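Local atomic coordinates of DNA replication licensing factor MCM related protein (Thermoplasma acidophilum, PDB entry 4ME3), a protein that probably acts, as a whole, as an ATP-driven single-stranded DNA helicase in replication, this chain being its N-terminal, zinc-binding part. Residues I73-L81 with F93-K101; N232-E243 with F255-K266. One frame throughout, in Å; residues are numbered along the deposited sequence.

Interaction 1. Residues I73-L81 with F93-K101; sequences IRAGEEVIL and FNIFNLRIK
With CG anti to its own carbonyl carbon (chi1 -71°) and the chain extended beyond, E77 reaches from the helix to the backbone of L98, whose own CG stands anti to its N (chi1 -179°) and carries CD2 onto the helix at G76. E77 OE2 takes the amide hydrogen of L98 N at 2.9 Å on its anti lone pair, the bond almost straight at 170°. A water donates to the same OE2 and to L98 O, so two donors grip this oxygen and the carboxylate is tied to both polar atoms of one strand residue. With an alanine here, L98 N is likely to lose its acceptor and the water one of its two anchors. G76 admits the leucine closely, its CA lying 3.6 Å from L98 CD2. I80 CG2 sits over the centre of the F96 ring, 3.8 Å from the centroid, a CH-pi contact, while L81 CD2 packs against F96 CB, 4.0 Å away, the two side chains running in opposite senses. Helix 69-84 thus crosses the two-stranded parallel sheet of 97-101 and 46-50; F96 and L98 also touch L47 and V49, and helix 14-27 packs on A75, V79 and I80.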
loop_
_atom_site.group_PDB
_atom_site.type_symbol
_atom_site.label_atom_id
_atom_site.label_comp_id
_atom_site.label_asym_id
_atom_site.label_seq_id
_atom_site.Cartn_x
_atom_site.Cartn_y
_atom_site.Cartn_z
ATOM N N ILE A 73 -4.241 -7.738 -2.544
ATOM C CA ILE A 73 -4.635 -6.774 -1.524
ATOM C C ILE A 73 -5.438 -5.635 -2.154
ATOM O O ILE A 73 -6.475 -5.231 -1.624
ATOM C CB ILE A 73 -3.409 -6.241 -0.750
ATOM C CG1 ILE A 73 -2.859 -7.344 0.157
ATOM C CG2 ILE A 73 -3.783 -5.017 0.073
ATOM C CD1 ILE A 73 -1.502 -7.055 0.757
ATOM N N ARG A 74 -4.980 -5.130 -3.293
ATOM C CA ARG A 74 -5.718 -4.082 -3.992
ATOM C C ARG A 74 -7.144 -4.533 -4.315
ATOM O O ARG A 74 -8.095 -3.765 -4.163
ATOM C CB ARG A 74 -4.997 -3.680 -5.278
ATOM C CG ARG A 74 -5.700 -2.575 -6.050
ATOM C CD ARG A 74 -4.972 -2.264 -7.345
ATOM N NE ARG A 74 -4.234 -1.007 -7.279
ATOM C CZ ARG A 74 -4.750 0.186 -7.568
ATOM N NH1 ARG A 74 -6.017 0.305 -7.944
ATOM N NH2 ARG A 74 -3.995 1.271 -7.481
ATOM N N ALA A 75 -7.294 -5.780 -4.753
ATOM C CA ALA A 75 -8.617 -6.318 -5.070
ATOM C C ALA A 75 -9.510 -6.313 -3.836
ATOM O O ALA A 75 -10.682 -5.955 -3.912
ATOM C CB ALA A 75 -8.503 -7.724 -5.635
ATOM N N GLY A 76 -8.953 -6.714 -2.697
ATOM C CA GLY A 76 -9.699 -6.725 -1.453
ATOM C C GLY A 76 -10.153 -5.330 -1.070
ATOM O O GLY A 76 -11.284 -5.132 -0.632
ATOM N N GLU A 77 -9.262 -4.357 -1.231
ATOM C CA GLU A 77 -9.587 -2.970 -0.924
ATOM C C GLU A 77 -10.729 -2.468 -1.808
ATOM O O GLU A 77 -11.639 -1.789 -1.326
ATOM C CB GLU A 77 -8.333 -2.087 -1.052
ATOM C CG GLU A 77 -7.328 -2.336 0.070
ATOM C CD GLU A 77 -5.941 -1.767 -0.194
ATOM O OE1 GLU A 77 -5.679 -1.290 -1.320
ATOM O OE2 GLU A 77 -5.106 -1.816 0.738
ATOM N N GLU A 78 -10.701 -2.822 -3.087
ATOM C CA GLU A 78 -11.763 -2.429 -4.007
ATOM C C GLU A 78 -13.117 -2.980 -3.574
ATOM O O GLU A 78 -14.124 -2.281 -3.639
ATOM C CB GLU A 78 -11.449 -2.883 -5.433
ATOM C CG GLU A 78 -10.339 -2.087 -6.103
ATOM C CD GLU A 78 -10.131 -2.481 -7.552
ATOM O OE1 GLU A 78 -11.061 -3.064 -8.150
ATOM O OE2 GLU A 78 -9.038 -2.213 -8.091
ATOM N N VAL A 79 -13.139 -4.233 -3.131
ATOM C CA VAL A 79 -14.376 -4.848 -2.661
ATOM C C VAL A 79 -14.937 -4.089 -1.460
ATOM O O VAL A 79 -16.133 -3.814 -1.387
ATOM C CB VAL A 79 -14.163 -6.326 -2.286
ATOM C CG1 VAL A 79 -15.357 -6.861 -1.507
ATOM C CG2 VAL A 79 -13.927 -7.157 -3.536
ATOM N N ILE A 80 -14.068 -3.746 -0.519
ATOM C CA ILE A 80 -14.479 -2.970 0.641
ATOM C C ILE A 80 -15.025 -1.607 0.220
ATOM O O ILE A 80 -16.077 -1.184 0.689
ATOM C CB ILE A 80 -13.316 -2.793 1.627
ATOM C CG1 ILE A 80 -12.996 -4.139 2.285
ATOM C CG2 ILE A 80 -13.660 -1.754 2.683
ATOM C CD1 ILE A 80 -11.728 -4.151 3.107
ATOM N N LEU A 81 -14.323 -0.932 -0.681
ATOM C CA LEU A 81 -14.738 0.399 -1.121
ATOM C C LEU A 81 -16.049 0.375 -1.908
ATOM O O LEU A 81 -16.900 1.250 -1.736
ATOM C CB LEU A 81 -13.640 1.043 -1.962
ATOM C CG LEU A 81 -12.417 1.520 -1.178
ATOM C CD1 LEU A 81 -11.244 1.780 -2.122
ATOM C CD2 LEU A 81 -12.747 2.771 -0.386
ATOM N N PHE A 93 -12.098 10.939 -1.954
ATOM C CA PHE A 93 -11.942 10.126 -0.753
ATOM C C PHE A 93 -12.202 8.659 -1.060
ATOM O O PHE A 93 -13.318 8.171 -0.888
ATOM C CB PHE A 93 -12.889 10.609 0.347
ATOM C CG PHE A 93 -12.682 12.044 0.733
ATOM C CD1 PHE A 93 -11.587 12.415 1.495
ATOM C CD2 PHE A 93 -13.573 13.025 0.326
ATOM C CE1 PHE A 93 -11.386 13.737 1.850
ATOM C CE2 PHE A 93 -13.379 14.346 0.678
ATOM C CZ PHE A 93 -12.284 14.703 1.441
ATOM N N ASN A 94 -11.163 7.964 -1.516
ATOM C CA ASN A 94 -11.282 6.563 -1.890
ATOM C C ASN A 94 -10.091 5.730 -1.423
ATOM O O ASN A 94 -9.783 4.698 -2.017
ATOM C CB ASN A 94 -11.437 6.431 -3.405
ATOM C CG ASN A 94 -10.263 7.017 -4.167
ATOM O OD1 ASN A 94 -9.280 7.470 -3.575
ATOM N ND2 ASN A 94 -10.358 7.006 -5.490
ATOM N N ILE A 95 -9.431 6.176 -0.358
ATOM C CA ILE A 95 -8.298 5.442 0.196
ATOM C C ILE A 95 -8.759 4.395 1.206
ATOM O O ILE A 95 -9.577 4.679 2.078
ATOM C CB ILE A 95 -7.305 6.393 0.898
ATOM C CG1 ILE A 95 -6.735 7.397 -0.106
ATOM C CG2 ILE A 95 -6.183 5.604 1.549
ATOM C CD1 ILE A 95 -5.867 8.472 0.524
ATOM N N PHE A 96 -8.234 3.180 1.084
ATOM C CA PHE A 96 -8.439 2.169 2.114
ATOM C C PHE A 96 -7.239 1.238 2.217
ATOM O O PHE A 96 -6.622 0.894 1.211
ATOM C CB PHE A 96 -9.702 1.351 1.856
ATOM C CG PHE A 96 -10.164 0.593 3.063
ATOM C CD1 PHE A 96 -9.697 -0.683 3.319
ATOM C CD2 PHE A 96 -11.034 1.175 3.963
ATOM C CE1 PHE A 96 -10.106 -1.372 4.445
ATOM C CE2 PHE A 96 -11.446 0.496 5.089
ATOM C CZ PHE A 96 -10.982 -0.784 5.331
ATOM N N ASN A 97 -6.919 0.839 3.444
ATOM C CA ASN A 97 -5.806 -0.064 3.694
ATOM C C ASN A 97 -6.280 -1.406 4.220
ATOM O O ASN A 97 -6.747 -1.514 5.354
ATOM C CB ASN A 97 -4.845 0.536 4.711
ATOM C CG ASN A 97 -4.402 1.930 4.341
ATOM O OD1 ASN A 97 -4.001 2.185 3.208
ATOM N ND2 ASN A 97 -4.475 2.843 5.297
ATOM N N LEU A 98 -6.151 -2.426 3.385
ATOM C CA LEU A 98 -6.377 -3.792 3.803
ATOM C C LEU A 98 -5.025 -4.364 4.195
ATOM O O LEU A 98 -4.099 -4.392 3.383
ATOM C CB LEU A 98 -7.001 -4.596 2.662
ATOM C CG LEU A 98 -7.336 -6.062 2.937
ATOM C CD1 LEU A 98 -8.217 -6.204 4.157
ATOM C CD2 LEU A 98 -8.013 -6.669 1.716
ATOM N N ARG A 99 -4.906 -4.789 5.446
ATOM C CA ARG A 99 -3.644 -5.294 5.971
ATOM C C ARG A 99 -3.785 -6.739 6.426
ATOM O O ARG A 99 -4.856 -7.167 6.852
ATOM C CB ARG A 99 -3.168 -4.418 7.131
ATOM C CG ARG A 99 -2.962 -2.965 6.735
ATOM C CD ARG A 99 -2.336 -2.145 7.851
ATOM N NE ARG A 99 -2.159 -0.751 7.452
ATOM C CZ ARG A 99 -1.261 -0.337 6.566
ATOM N NH1 ARG A 99 -0.451 -1.206 5.974
ATOM N NH2 ARG A 99 -1.171 0.952 6.265
ATOM N N ILE A 100 -2.693 -7.485 6.322
ATOM C CA ILE A 100 -2.670 -8.883 6.720
ATOM C C ILE A 100 -1.921 -9.016 8.039
ATOM O O ILE A 100 -0.836 -8.461 8.201
ATOM C CB ILE A 100 -1.957 -9.752 5.663
ATOM C CG1 ILE A 100 -2.562 -9.524 4.276
ATOM C CG2 ILE A 100 -2.038 -11.227 6.035
ATOM C CD1 ILE A 100 -4.051 -9.778 4.205
ATOM N N LYS A 101 -2.506 -9.747 8.983
ATOM C CA LYS A 101 -1.852 -10.021 10.254
ATOM C C LYS A 101 -1.813 -11.527 10.504
ATOM O O LYS A 101 -2.310 -12.313 9.695
ATOM C CB LYS A 101 -2.582 -9.315 11.399
ATOM C CG LYS A 101 -4.016 -9.778 11.592
ATOM C CD LYS A 101 -4.657 -9.160 12.821
ATOM C CE LYS A 101 -6.108 -9.593 12.944
ATOM N NZ LYS A 101 -6.792 -8.993 14.122
HETATM O O HOH W 1 -2.733 -2.204 2.367
#

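Interaction 2. Residues N232-E243 with F255-K266; sequences NRVIVDGILRTE and FFTYLYAINVRK
D237 O is gripped by two successive amides, I262 N at 2.7 Å and N263 N at 3.0 Å, the signature of a classic beta bulge. The register shifts by one residue here, and the second strand turns a corner at I262. Beside it the D237 and N263 side chains run alongside in the same sense, the planes of carboxylate and amide only 22° apart: N263 ND2 donates to D237 OD2 at 3.2 Å, while S125 engages D237 OD1. G238 passes close to its partner strand, where a side chain would collide with Y260 O and L259. Two cross-strand CH-pi contacts follow on the face of R241 and E243: R241 CB lies over the Y258 ring, 3.6 Å from its centroid, and E243 CB over that of F256, at 3.8 Å. In both rings CG lies between the backbone N and the carbonyl carbon (chi1 62° in F256, 70° in Y258), which turns the ring against the facing side chain. On the opposite face V236 CG1 meets L259 CD2 at 3.5 Å. Strands 233-247 and 250-261 belong to the mixed sheet that includes the OB-fold strands, pairing with 123-147 and 215-221 respectively, and R241 forms a salt bridge with E70.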
loop_
_atom_site.group_PDB
_atom_site.type_symbol
_atom_site.label_atom_id
_atom_site.label_comp_id
_atom_site.label_asym_id
_atom_site.label_seq_id
_atom_site.Cartn_x
_atom_site.Cartn_y
_atom_site.Cartn_z
ATOM N N ASN A 232 14.070 0.299 18.817
ATOM C CA ASN A 232 12.904 -0.579 18.800
ATOM C C ASN A 232 13.228 -1.926 18.174
ATOM O O ASN A 232 13.895 -1.998 17.146
ATOM C CB ASN A 232 11.750 0.046 18.010
ATOM C CG ASN A 232 11.102 1.233 18.710
ATOM O OD1 ASN A 232 10.223 1.875 18.135
ATOM N ND2 ASN A 232 11.524 1.535 19.937
ATOM N N ARG A 233 12.737 -2.994 18.788
ATOM C CA ARG A 233 12.844 -4.319 18.194
ATOM C C ARG A 233 11.550 -4.607 17.453
ATOM O O ARG A 233 10.476 -4.588 18.047
ATOM C CB ARG A 233 13.099 -5.369 19.273
ATOM C CG ARG A 233 14.452 -5.201 19.938
ATOM C CD ARG A 233 14.693 -6.214 21.038
ATOM N NE ARG A 233 16.018 -6.028 21.622
ATOM C CZ ARG A 233 17.141 -6.519 21.107
ATOM N NH1 ARG A 233 17.113 -7.242 19.995
ATOM N NH2 ARG A 233 18.300 -6.290 21.709
ATOM N N VAL A 234 11.650 -4.860 16.152
ATOM C CA VAL A 234 10.456 -4.975 15.324
ATOM C C VAL A 234 10.443 -6.226 14.457
ATOM O O VAL A 234 11.490 -6.766 14.098
ATOM C CB VAL A 234 10.299 -3.742 14.404
ATOM C CG1 VAL A 234 10.317 -2.468 15.223
ATOM C CG2 VAL A 234 11.402 -3.703 13.356
ATOM N N ILE A 235 9.234 -6.687 14.156
ATOM C CA ILE A 235 9.009 -7.659 13.101
ATOM C C ILE A 235 8.058 -7.003 12.121
ATOM O O ILE A 235 6.970 -6.563 12.502
ATOM C CB ILE A 235 8.363 -8.951 13.617
ATOM C CG1 ILE A 235 9.243 -9.598 14.686
ATOM C CG2 ILE A 235 8.120 -9.912 12.458
ATOM C CD1 ILE A 235 8.556 -10.710 15.442
ATOM N N VAL A 236 8.467 -6.933 10.862
ATOM C CA VAL A 236 7.672 -6.275 9.845
ATOM C C VAL A 236 7.283 -7.262 8.756
ATOM O O VAL A 236 8.131 -7.963 8.209
ATOM C CB VAL A 236 8.443 -5.110 9.215
ATOM C CG1 VAL A 236 7.627 -4.462 8.103
ATOM C CG2 VAL A 236 8.793 -4.087 10.288
ATOM N N ASP A 237 5.988 -7.325 8.473
ATOM C CA ASP A 237 5.483 -8.083 7.341
ATOM C C ASP A 237 5.259 -7.088 6.216
ATOM O O ASP A 237 4.600 -6.070 6.410
ATOM C CB ASP A 237 4.167 -8.770 7.708
ATOM C CG ASP A 237 4.261 -9.553 9.001
ATOM O OD1 ASP A 237 5.148 -10.427 9.107
ATOM O OD2 ASP A 237 3.456 -9.287 9.922
ATOM N N GLY A 238 5.812 -7.356 5.042
ATOM C CA GLY A 238 5.723 -6.393 3.963
ATOM C C GLY A 238 6.061 -6.947 2.601
ATOM O O GLY A 238 6.468 -8.101 2.465
ATOM N N ILE A 239 5.876 -6.114 1.586
ATOM C CA ILE A 239 6.200 -6.482 0.219
ATOM C C ILE A 239 7.629 -6.054 -0.086
ATOM O O ILE A 239 7.997 -4.889 0.097
ATOM C CB ILE A 239 5.237 -5.820 -0.789
ATOM C CG1 ILE A 239 3.787 -6.075 -0.377
ATOM C CG2 ILE A 239 5.506 -6.351 -2.191
ATOM C CD1 ILE A 239 2.766 -5.353 -1.221
ATOM N N LEU A 240 8.441 -6.999 -0.544
ATOM C CA LEU A 240 9.816 -6.685 -0.892
ATOM C C LEU A 240 9.857 -5.946 -2.225
ATOM O O LEU A 240 9.343 -6.428 -3.234
ATOM C CB LEU A 240 10.667 -7.953 -0.949
ATOM C CG LEU A 240 12.170 -7.696 -1.063
ATOM C CD1 LEU A 240 12.695 -7.039 0.205
ATOM C CD2 LEU A 240 12.913 -8.979 -1.346
ATOM N N ARG A 241 10.468 -4.765 -2.213
ATOM C CA ARG A 241 10.535 -3.908 -3.388
ATOM C C ARG A 241 11.985 -3.621 -3.749
ATOM O O ARG A 241 12.891 -3.937 -2.984
ATOM C CB ARG A 241 9.815 -2.587 -3.117
ATOM C CG ARG A 241 8.317 -2.719 -2.928
ATOM C CD ARG A 241 7.680 -3.394 -4.124
ATOM N NE ARG A 241 6.230 -3.208 -4.152
ATOM C CZ ARG A 241 5.414 -3.841 -4.988
ATOM N NH1 ARG A 241 5.899 -4.712 -5.865
ATOM N NH2 ARG A 241 4.107 -3.612 -4.943
ATOM N N THR A 242 12.195 -3.019 -4.915
ATOM C CA THR A 242 13.533 -2.645 -5.355
ATOM C C THR A 242 13.605 -1.155 -5.657
ATOM O O THR A 242 12.631 -0.552 -6.110
ATOM C CB THR A 242 13.953 -3.407 -6.629
ATOM O OG1 THR A 242 13.021 -3.130 -7.681
ATOM C CG2 THR A 242 14.006 -4.898 -6.375
ATOM N N GLU A 243 14.768 -0.569 -5.401
ATOM C CA GLU A 243 15.006 0.838 -5.687
ATOM C C GLU A 243 16.314 0.967 -6.455
ATOM O O GLU A 243 17.300 0.310 -6.130
ATOM C CB GLU A 243 15.070 1.644 -4.390
ATOM C CG GLU A 243 15.425 3.109 -4.580
ATOM C CD GLU A 243 14.290 3.916 -5.178
ATOM O OE1 GLU A 243 13.124 3.480 -5.068
ATOM O OE2 GLU A 243 14.563 4.991 -5.752
ATOM N N PHE A 255 20.512 -2.326 -8.198
ATOM C CA PHE A 255 19.389 -1.916 -7.373
ATOM C C PHE A 255 19.654 -2.348 -5.937
ATOM O O PHE A 255 20.637 -3.036 -5.658
ATOM C CB PHE A 255 18.093 -2.561 -7.881
ATOM C CG PHE A 255 17.457 -1.831 -9.037
ATOM C CD1 PHE A 255 18.121 -1.695 -10.245
ATOM C CD2 PHE A 255 16.183 -1.298 -8.917
ATOM C CE1 PHE A 255 17.533 -1.031 -11.306
ATOM C CE2 PHE A 255 15.592 -0.631 -9.975
ATOM C CZ PHE A 255 16.267 -0.498 -11.171
ATOM N N PHE A 256 18.787 -1.932 -5.024
ATOM C CA PHE A 256 18.795 -2.481 -3.674
ATOM C C PHE A 256 17.356 -2.750 -3.260
ATOM O O PHE A 256 16.429 -2.142 -3.794
ATOM C CB PHE A 256 19.497 -1.544 -2.681
ATOM C CG PHE A 256 18.837 -0.198 -2.523
ATOM C CD1 PHE A 256 19.108 0.830 -3.407
ATOM C CD2 PHE A 256 17.968 0.041 -1.472
ATOM C CE1 PHE A 256 18.509 2.069 -3.260
ATOM C CE2 PHE A 256 17.365 1.276 -1.319
ATOM C CZ PHE A 256 17.640 2.294 -2.210
ATOM N N THR A 257 17.172 -3.673 -2.326
ATOM C CA THR A 257 15.833 -4.012 -1.871
ATOM C C THR A 257 15.427 -3.173 -0.668
ATOM O O THR A 257 16.273 -2.730 0.112
ATOM C CB THR A 257 15.731 -5.489 -1.474
ATOM O OG1 THR A 257 16.706 -5.783 -0.468
ATOM C CG2 THR A 257 15.953 -6.393 -2.677
ATOM N N TYR A 258 14.121 -2.963 -0.535
ATOM C CA TYR A 258 13.546 -2.353 0.654
ATOM C C TYR A 258 12.189 -2.997 0.897
ATOM O O TYR A 258 11.654 -3.674 0.023
ATOM C CB TYR A 258 13.422 -0.834 0.498
ATOM C CG TYR A 258 12.378 -0.364 -0.492
ATOM C CD1 TYR A 258 12.694 -0.188 -1.835
ATOM C CD2 TYR A 258 11.082 -0.075 -0.081
ATOM C CE1 TYR A 258 11.747 0.257 -2.740
ATOM C CE2 TYR A 258 10.130 0.366 -0.978
ATOM C CZ TYR A 258 10.468 0.532 -2.306
ATOM O OH TYR A 258 9.516 0.967 -3.197
ATOM N N LEU A 259 11.636 -2.798 2.085
ATOM C CA LEU A 259 10.392 -3.455 2.444
ATOM C C LEU A 259 9.275 -2.439 2.588
ATOM O O LEU A 259 9.418 -1.459 3.314
ATOM C CB LEU A 259 10.567 -4.221 3.749
ATOM C CG LEU A 259 9.495 -5.264 4.079
ATOM C CD1 LEU A 259 9.584 -6.447 3.124
ATOM C CD2 LEU A 259 9.641 -5.723 5.519
ATOM N N TYR A 260 8.174 -2.673 1.879
ATOM C CA TYR A 260 6.969 -1.871 2.034
ATOM C C TYR A 260 6.082 -2.502 3.099
ATOM O O TYR A 260 5.527 -3.587 2.903
ATOM C CB TYR A 260 6.211 -1.774 0.712
ATOM C CG TYR A 260 4.965 -0.937 0.821
ATOM C CD1 TYR A 260 5.025 0.444 0.706
ATOM C CD2 TYR A 260 3.729 -1.524 1.057
ATOM C CE1 TYR A 260 3.891 1.217 0.813
ATOM C CE2 TYR A 260 2.585 -0.757 1.169
ATOM C CZ TYR A 260 2.673 0.615 1.045
ATOM O OH TYR A 260 1.542 1.389 1.154
ATOM N N ALA A 261 5.940 -1.816 4.227
ATOM C CA ALA A 261 5.297 -2.398 5.398
ATOM C C ALA A 261 3.796 -2.602 5.212
ATOM O O ALA A 261 3.080 -1.694 4.784
ATOM C CB ALA A 261 5.553 -1.528 6.620
ATOM N N ILE A 262 3.335 -3.807 5.536
ATOM C CA ILE A 262 1.909 -4.118 5.565
ATOM C C ILE A 262 1.420 -4.264 7.002
ATOM O O ILE A 262 0.279 -3.926 7.318
ATOM C CB ILE A 262 1.607 -5.419 4.791
ATOM C CG1 ILE A 262 1.934 -5.246 3.306
ATOM C CG2 ILE A 262 0.158 -5.820 4.969
ATOM C CD1 ILE A 262 1.114 -4.184 2.607
ATOM N N ASN A 263 2.294 -4.772 7.869
ATOM C CA ASN A 263 1.975 -4.985 9.274
ATOM C C ASN A 263 3.250 -4.857 10.102
ATOM O O ASN A 263 4.324 -5.279 9.670
ATOM C CB ASN A 263 1.345 -6.369 9.469
ATOM C CG ASN A 263 0.814 -6.589 10.876
ATOM O OD1 ASN A 263 0.167 -5.718 11.456
ATOM N ND2 ASN A 263 1.084 -7.763 11.428
ATOM N N VAL A 264 3.133 -4.262 11.285
ATOM C CA VAL A 264 4.288 -4.022 12.145
ATOM C C VAL A 264 3.990 -4.455 13.574
ATOM O O VAL A 264 2.910 -4.177 14.102
ATOM C CB VAL A 264 4.678 -2.527 12.151
ATOM C CG1 VAL A 264 5.691 -2.235 13.244
ATOM C CG2 VAL A 264 5.216 -2.111 10.787
ATOM N N ARG A 265 4.946 -5.141 14.192
ATOM C CA ARG A 265 4.831 -5.544 15.595
ATOM C C ARG A 265 6.114 -5.203 16.340
ATOM O O ARG A 265 7.204 -5.344 15.796
ATOM C CB ARG A 265 4.563 -7.045 15.712
ATOM C CG ARG A 265 3.184 -7.473 15.243
ATOM C CD ARG A 265 2.086 -6.993 16.188
ATOM N NE ARG A 265 0.770 -7.450 15.750
ATOM C CZ ARG A 265 -0.005 -6.805 14.881
ATOM N NH1 ARG A 265 0.387 -5.656 14.344
ATOM N NH2 ARG A 265 -1.183 -7.312 14.549
ATOM N N LYS A 266 5.971 -4.764 17.587
ATOM C CA LYS A 266 7.113 -4.394 18.419
ATOM C C LYS A 266 7.160 -5.205 19.707
ATOM O O LYS A 266 6.142 -5.723 20.163
ATOM C CB LYS A 266 7.050 -2.909 18.779
ATOM C CG LYS A 266 7.321 -1.979 17.615
ATOM C CD LYS A 266 8.033 -0.720 18.080
ATOM C CE LYS A 266 7.058 0.285 18.645
ATOM N NZ LYS A 266 7.751 1.475 19.208
#

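Interaction 1 comes wholly ahead of interaction 2 in the sequence, and their centres lie about 19 Å apart. The first belongs to the helical N-terminal part with its small parallel sheet, the second to the mixed sheet built around the OB fold, so each ties together a different portion of this MCM fragment. They meet where strand 97-101 passes the corner at I262: R99 NH1 probably donates a hydrogen bond to I262 O (3.1 Å), and the backbone of I100 packs on the side chains of I262 and N263. The salt bridge from R241 to E70 on helix 69-84 gives a second connection. The bulged corner therefore forms part of the interface between the two portions, away from the zinc site.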